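Local coordinates for protein starch synthase I (Hordeum vulgare, PDB 4HLN) that belongs to the plant starch synthases, two-domain enzymes with the GT-B type of glycosyltransferase fold, at residues 189-193 with 314-318; 215-220 with 232-238. One frame throughout, in Å; residues are numbered along the deposited sequence.

Contact 1 of 2, residues 189-193 with 314-318; sequences IPCFG and PDLGL
F192 and D315 carry most of this contact, meeting through both backbone and side chains where the chain leaves edge strand 181-190 and runs against a short 3-10 segment, 314-316. One backbone hydrogen bond joins the segments: F192 N donates to D315 O over 2.8 Å. It is nearly straight (167° at the hydrogen), and the donor lies in the carbonyl plane, on a lone pair of the oxygen. On the acceptor's side, the turn is closed by G317 N bonding to P314 O.

The second kind of contact is CH-pi. D315 CB sits over one face of the F192 ring, 3.7 Å from its centroid. The two side chains cross at about a right angle, yet the carboxylate plane is turned only 8° from that of the ring. With F192 CG beside its own backbone N (chi1 -73°), the ring stays near the hydrogen-bonded carbonyl, its CD2 coming 3.3 Å from D315 O. Farther out on the aspartate, OD1 passes F192 CA at 3.5 Å.

The remaining touches are van der Waals. F192 CZ reaches L316 CD2 at 4.2 Å, approaching obliquely. C191 CB leans on D315 O at 3.3 Å; within its own segment, C191 SG lies at the edge of the F192 ring, in its plane. G317, in a positive-phi conformation, brings its CA to 4.2 Å from P190 O.

Helix 235-252 underlies both segments: I189 packs on L241 and Y244, L316 on T240, and Y244 OH hydrogen-bonds L316 O. Beyond the contact, L318 rests on helix 276-284, and I189 pairs through its backbone with H196 of the adjoining antiparallel strand 195-205.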
loop_
_atom_site.group_PDB
_atom_site.type_symbol
_atom_site.label_atom_id
_atom_site.label_comp_id
_atom_site.label_asym_id
_atom_site.label_seq_id
_atom_site.Cartn_x
_atom_site.Cartn_y
_atom_site.Cartn_z
ATOM N N ILE A 189 -30.244 9.655 -4.893
ATOM C CA ILE A 189 -29.174 10.287 -5.663
ATOM C C ILE A 189 -29.602 10.566 -7.099
ATOM O O ILE A 189 -29.899 9.643 -7.860
ATOM C CB ILE A 189 -27.946 9.381 -5.711
ATOM C CG1 ILE A 189 -27.548 8.961 -4.287
ATOM C CG2 ILE A 189 -26.827 10.073 -6.455
ATOM C CD1 ILE A 189 -26.619 7.738 -4.227
ATOM N N PRO A 190 -29.650 11.846 -7.475
ATOM C CA PRO A 190 -29.982 12.185 -8.863
ATOM C C PRO A 190 -28.741 12.025 -9.752
ATOM O O PRO A 190 -27.746 12.747 -9.604
ATOM C CB PRO A 190 -30.412 13.651 -8.764
ATOM C CG PRO A 190 -29.522 14.179 -7.661
ATOM C CD PRO A 190 -29.344 13.040 -6.670
ATOM N N CYS A 191 -28.803 11.051 -10.652
ATOM C CA CYS A 191 -27.720 10.793 -11.590
ATOM C C CYS A 191 -28.140 9.687 -12.538
ATOM O O CYS A 191 -29.171 9.052 -12.344
ATOM C CB CYS A 191 -26.431 10.396 -10.860
ATOM S SG CYS A 191 -26.505 8.797 -9.984
ATOM N N PHE A 192 -27.334 9.464 -13.567
ATOM C CA PHE A 192 -27.606 8.425 -14.555
ATOM C C PHE A 192 -29.040 8.384 -15.053
ATOM O O PHE A 192 -29.701 7.334 -15.012
ATOM C CB PHE A 192 -27.149 7.074 -14.039
ATOM C CG PHE A 192 -25.670 6.941 -14.034
ATOM C CD1 PHE A 192 -25.012 6.323 -15.104
ATOM C CD2 PHE A 192 -24.919 7.492 -12.994
ATOM C CE1 PHE A 192 -23.633 6.225 -15.126
ATOM C CE2 PHE A 192 -23.543 7.393 -13.000
ATOM C CZ PHE A 192 -22.890 6.755 -14.075
ATOM N N GLY A 193 -29.494 9.541 -15.538
ATOM C CA GLY A 193 -30.804 9.682 -16.145
ATOM C C GLY A 193 -31.907 9.232 -15.211
ATOM O O GLY A 193 -32.719 8.367 -15.548
ATOM N N PRO A 314 -22.398 13.801 -18.339
ATOM C CA PRO A 314 -23.686 14.274 -17.808
ATOM C C PRO A 314 -24.328 13.266 -16.857
ATOM O O PRO A 314 -25.022 13.659 -15.922
ATOM C CB PRO A 314 -24.549 14.451 -19.067
ATOM C CG PRO A 314 -23.566 14.490 -20.227
ATOM C CD PRO A 314 -22.443 13.591 -19.797
ATOM N N ASP A 315 -24.090 11.977 -17.066
ATOM C CA ASP A 315 -24.626 10.984 -16.136
ATOM C C ASP A 315 -24.173 11.157 -14.668
ATOM O O ASP A 315 -24.851 10.697 -13.759
ATOM C CB ASP A 315 -24.327 9.568 -16.623
ATOM C CG ASP A 315 -25.209 9.163 -17.775
ATOM O OD1 ASP A 315 -26.426 9.451 -17.704
ATOM O OD2 ASP A 315 -24.685 8.577 -18.756
ATOM N N LEU A 316 -23.037 11.807 -14.439
ATOM C CA LEU A 316 -22.499 11.944 -13.082
ATOM C C LEU A 316 -23.261 12.952 -12.221
ATOM O O LEU A 316 -23.011 13.054 -11.032
ATOM C CB LEU A 316 -21.007 12.303 -13.107
ATOM C CG LEU A 316 -20.122 11.423 -14.005
ATOM C CD1 LEU A 316 -18.682 11.913 -14.018
ATOM C CD2 LEU A 316 -20.184 9.944 -13.610
ATOM N N GLY A 317 -24.189 13.694 -12.817
ATOM C CA GLY A 317 -24.975 14.650 -12.060
ATOM C C GLY A 317 -24.229 15.837 -11.453
ATOM O O GLY A 317 -24.748 16.491 -10.558
ATOM N N LEU A 318 -23.012 16.103 -11.917
ATOM C CA LEU A 318 -22.285 17.318 -11.559
ATOM C C LEU A 318 -22.627 18.449 -12.512
ATOM O O LEU A 318 -23.128 18.215 -13.607
ATOM C CB LEU A 318 -20.788 17.078 -11.664
ATOM C CG LEU A 318 -20.169 16.044 -10.741
ATOM C CD1 LEU A 318 -18.803 15.682 -11.280
ATOM C CD2 LEU A 318 -20.077 16.581 -9.324
#

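Contact 2 of 2, residues 215-220 with 232-238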
loop_
_atom_site.group_PDB
_atom_site.type_symbol
_atom_site.label_atom_id
_atom_site.label_comp_id
_atom_site.label_asym_id
_atom_site.label_seq_id
_atom_site.Cartn_x
_atom_site.Cartn_y
_atom_site.Cartn_z
ATOM N N HIS A 215 -27.202 -1.138 -2.511
ATOM C CA HIS A 215 -27.896 -1.003 -3.783
ATOM C C HIS A 215 -27.857 -2.376 -4.470
ATOM O O HIS A 215 -26.912 -3.150 -4.289
ATOM C CB HIS A 215 -27.220 0.071 -4.649
ATOM C CG HIS A 215 -27.960 0.378 -5.910
ATOM N ND1 HIS A 215 -27.864 -0.410 -7.040
ATOM C CD2 HIS A 215 -28.823 1.377 -6.218
ATOM C CE1 HIS A 215 -28.637 0.092 -7.987
ATOM N NE2 HIS A 215 -29.226 1.180 -7.518
ATOM N N PRO A 216 -28.897 -2.697 -5.247
ATOM C CA PRO A 216 -28.951 -3.991 -5.954
ATOM C C PRO A 216 -27.675 -4.333 -6.761
ATOM O O PRO A 216 -27.236 -5.489 -6.759
ATOM C CB PRO A 216 -30.150 -3.822 -6.888
ATOM C CG PRO A 216 -31.023 -2.774 -6.196
ATOM C CD PRO A 216 -30.097 -1.864 -5.460
ATOM N N SER A 217 -27.084 -3.339 -7.417
ATOM C CA SER A 217 -25.913 -3.560 -8.265
ATOM C C SER A 217 -24.649 -3.988 -7.514
ATOM O O SER A 217 -23.656 -4.398 -8.132
ATOM C CB SER A 217 -25.608 -2.322 -9.114
ATOM O OG SER A 217 -24.962 -1.327 -8.342
ATOM N N TYR A 218 -24.660 -3.886 -6.191
ATOM C CA TYR A 218 -23.526 -4.399 -5.428
ATOM C C TYR A 218 -23.675 -5.887 -5.115
ATOM O O TYR A 218 -22.718 -6.506 -4.671
ATOM C CB TYR A 218 -23.353 -3.655 -4.113
ATOM C CG TYR A 218 -23.036 -2.203 -4.236
ATOM C CD1 TYR A 218 -22.163 -1.743 -5.207
ATOM C CD2 TYR A 218 -23.615 -1.276 -3.368
ATOM C CE1 TYR A 218 -21.873 -0.397 -5.314
ATOM C CE2 TYR A 218 -23.337 0.077 -3.466
ATOM C CZ TYR A 218 -22.462 0.509 -4.434
ATOM O OH TYR A 218 -22.184 1.846 -4.539
ATOM N N HIS A 219 -24.874 -6.445 -5.305
ATOM C CA HIS A 219 -25.135 -7.849 -4.971
ATOM C C HIS A 219 -24.744 -8.746 -6.138
ATOM O O HIS A 219 -25.573 -9.094 -6.977
ATOM C CB HIS A 219 -26.609 -8.076 -4.640
ATOM C CG HIS A 219 -27.144 -7.164 -3.586
ATOM N ND1 HIS A 219 -28.489 -7.084 -3.294
ATOM C CD2 HIS A 219 -26.527 -6.292 -2.758
ATOM C CE1 HIS A 219 -28.676 -6.195 -2.336
ATOM N NE2 HIS A 219 -27.499 -5.704 -1.989
ATOM N N ARG A 220 -23.471 -9.104 -6.201
ATOM C CA ARG A 220 -22.954 -9.837 -7.343
ATOM C C ARG A 220 -21.733 -10.619 -6.898
ATOM O O ARG A 220 -20.867 -10.090 -6.187
ATOM C CB ARG A 220 -22.616 -8.897 -8.526
ATOM C CG ARG A 220 -23.757 -7.950 -8.919
ATOM C CD ARG A 220 -23.906 -7.749 -10.413
ATOM N NE ARG A 220 -23.051 -6.684 -10.932
ATOM C CZ ARG A 220 -23.482 -5.501 -11.381
ATOM N NH1 ARG A 220 -24.780 -5.182 -11.388
ATOM N NH2 ARG A 220 -22.600 -4.622 -11.838
ATOM N N PHE A 232 -17.355 -4.624 -14.848
ATOM C CA PHE A 232 -18.737 -4.601 -15.295
ATOM C C PHE A 232 -18.988 -3.287 -15.993
ATOM O O PHE A 232 -18.482 -2.254 -15.571
ATOM C CB PHE A 232 -19.684 -4.689 -14.098
ATOM C CG PHE A 232 -19.480 -5.902 -13.251
ATOM C CD1 PHE A 232 -18.572 -5.887 -12.202
ATOM C CD2 PHE A 232 -20.200 -7.063 -13.499
ATOM C CE1 PHE A 232 -18.378 -7.013 -11.416
ATOM C CE2 PHE A 232 -20.015 -8.185 -12.719
ATOM C CZ PHE A 232 -19.101 -8.161 -11.671
ATOM N N GLY A 233 -19.790 -3.311 -17.044
ATOM C CA GLY A 233 -20.125 -2.082 -17.738
ATOM C C GLY A 233 -20.641 -0.968 -16.840
ATOM O O GLY A 233 -20.460 0.210 -17.134
ATOM N N ASP A 234 -21.278 -1.324 -15.735
ATOM C CA ASP A 234 -21.926 -0.310 -14.915
ATOM C C ASP A 234 -21.090 0.173 -13.724
ATOM O O ASP A 234 -21.560 0.968 -12.923
ATOM C CB ASP A 234 -23.306 -0.784 -14.460
ATOM C CG ASP A 234 -23.234 -1.953 -13.520
ATOM O OD1 ASP A 234 -22.157 -2.593 -13.467
ATOM O OD2 ASP A 234 -24.251 -2.235 -12.843
ATOM N N ASN A 235 -19.851 -0.290 -13.623
ATOM C CA ASN A 235 -18.951 0.188 -12.586
ATOM C C ASN A 235 -19.036 1.689 -12.328
ATOM O O ASN A 235 -19.289 2.128 -11.197
ATOM C CB ASN A 235 -17.506 -0.181 -12.919
ATOM C CG ASN A 235 -17.134 -1.545 -12.403
ATOM O OD1 ASN A 235 -17.877 -2.136 -11.630
ATOM N ND2 ASN A 235 -15.984 -2.054 -12.825
ATOM N N GLN A 236 -18.813 2.479 -13.371
ATOM C CA GLN A 236 -18.819 3.918 -13.202
ATOM C C GLN A 236 -20.064 4.347 -12.430
ATOM O O GLN A 236 -19.989 5.158 -11.527
ATOM C CB GLN A 236 -18.753 4.622 -14.545
ATOM C CG GLN A 236 -18.734 6.139 -14.429
ATOM C CD GLN A 236 -18.986 6.827 -15.756
ATOM O OE1 GLN A 236 -20.012 6.589 -16.406
ATOM N NE2 GLN A 236 -18.046 7.684 -16.175
ATOM N N PHE A 237 -21.200 3.766 -12.777
ATOM C CA PHE A 237 -22.442 4.036 -12.084
ATOM C C PHE A 237 -22.420 3.571 -10.617
ATOM O O PHE A 237 -22.843 4.310 -9.705
ATOM C CB PHE A 237 -23.601 3.390 -12.852
ATOM C CG PHE A 237 -24.873 3.284 -12.069
ATOM C CD1 PHE A 237 -25.574 4.424 -11.694
ATOM C CD2 PHE A 237 -25.374 2.042 -11.705
ATOM C CE1 PHE A 237 -26.759 4.324 -10.961
ATOM C CE2 PHE A 237 -26.563 1.933 -10.973
ATOM C CZ PHE A 237 -27.258 3.068 -10.601
ATOM N N ARG A 238 -21.939 2.351 -10.392
ATOM C CA ARG A 238 -21.932 1.768 -9.050
ATOM C C ARG A 238 -21.126 2.646 -8.106
ATOM O O ARG A 238 -21.558 2.945 -6.996
ATOM C CB ARG A 238 -21.320 0.359 -9.038
ATOM C CG ARG A 238 -22.109 -0.719 -9.760
ATOM C CD ARG A 238 -21.177 -1.835 -10.201
ATOM N NE ARG A 238 -21.183 -2.983 -9.306
ATOM C CZ ARG A 238 -20.098 -3.671 -8.966
ATOM N NH1 ARG A 238 -18.921 -3.305 -9.437
ATOM N NH2 ARG A 238 -20.185 -4.718 -8.148
#
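R238 lies in the first turn of helix 235-252 and packs on S217 and Y218 of the 3-10 turn 216-218, within the strand-to-helix connection that follows strand 208-214 of the N-terminal Rossmann-like domain. Its CB rests 3.8 Å from Y218 CE1, and CG meets S217 OG. The next atom, CD, passes R220 NH2 at 3.5 Å. A bend at chi3 (99°) brings NE to S217 O, to which it donates at 3.1 Å; the oxygen lies in the guanidinium plane, although NE stands above the plane of the carbonyl. NH2 adds a weak bond to the same oxygen, and NH1 turns back to N235 OD1 at 2.7 Å. The backbone of R238 is held too, Y218 OH donating to R238 O at 2.8 Å.

H215 and F237 form an offset edge-to-face pair, the edge of F237 toward the face of H215. R220 forms a cation-pi contact over F232, and its guanidinium carries S217 O over the centre of one face. R220 NH2 also comes 3.3 Å from R238 NE, a pairing of like charges that the R220-D234 salt bridge would be expected to ease. Guanidinium and carboxylate are nearly coplanar, and R220 NH2 bonds the syn lone pairs of both D234 oxygens, OD1 at 2.6 Å.

Contacts 1 and 2 have centres about 15 Å apart and share helix 235-252, whose first turn belongs to contact 2 while T240, L241 and Y244 farther along it pack against contact 1. Along the chain, contact 2 lies within the 120-residue span between the two segments of contact 1. They touch directly: F192 CD2 lies 3.4 Å from F237 CD1, and Q236 packs against both F192 and L316. Edge strand 181-190, the connection after strand 208-214 and the 314-318 loop thus gather round the N-terminal part of one helix. All four segments belong to the starch synthase catalytic domain, whereas the bound glycan is contacted by residues much later in the chain, between F556 and S596.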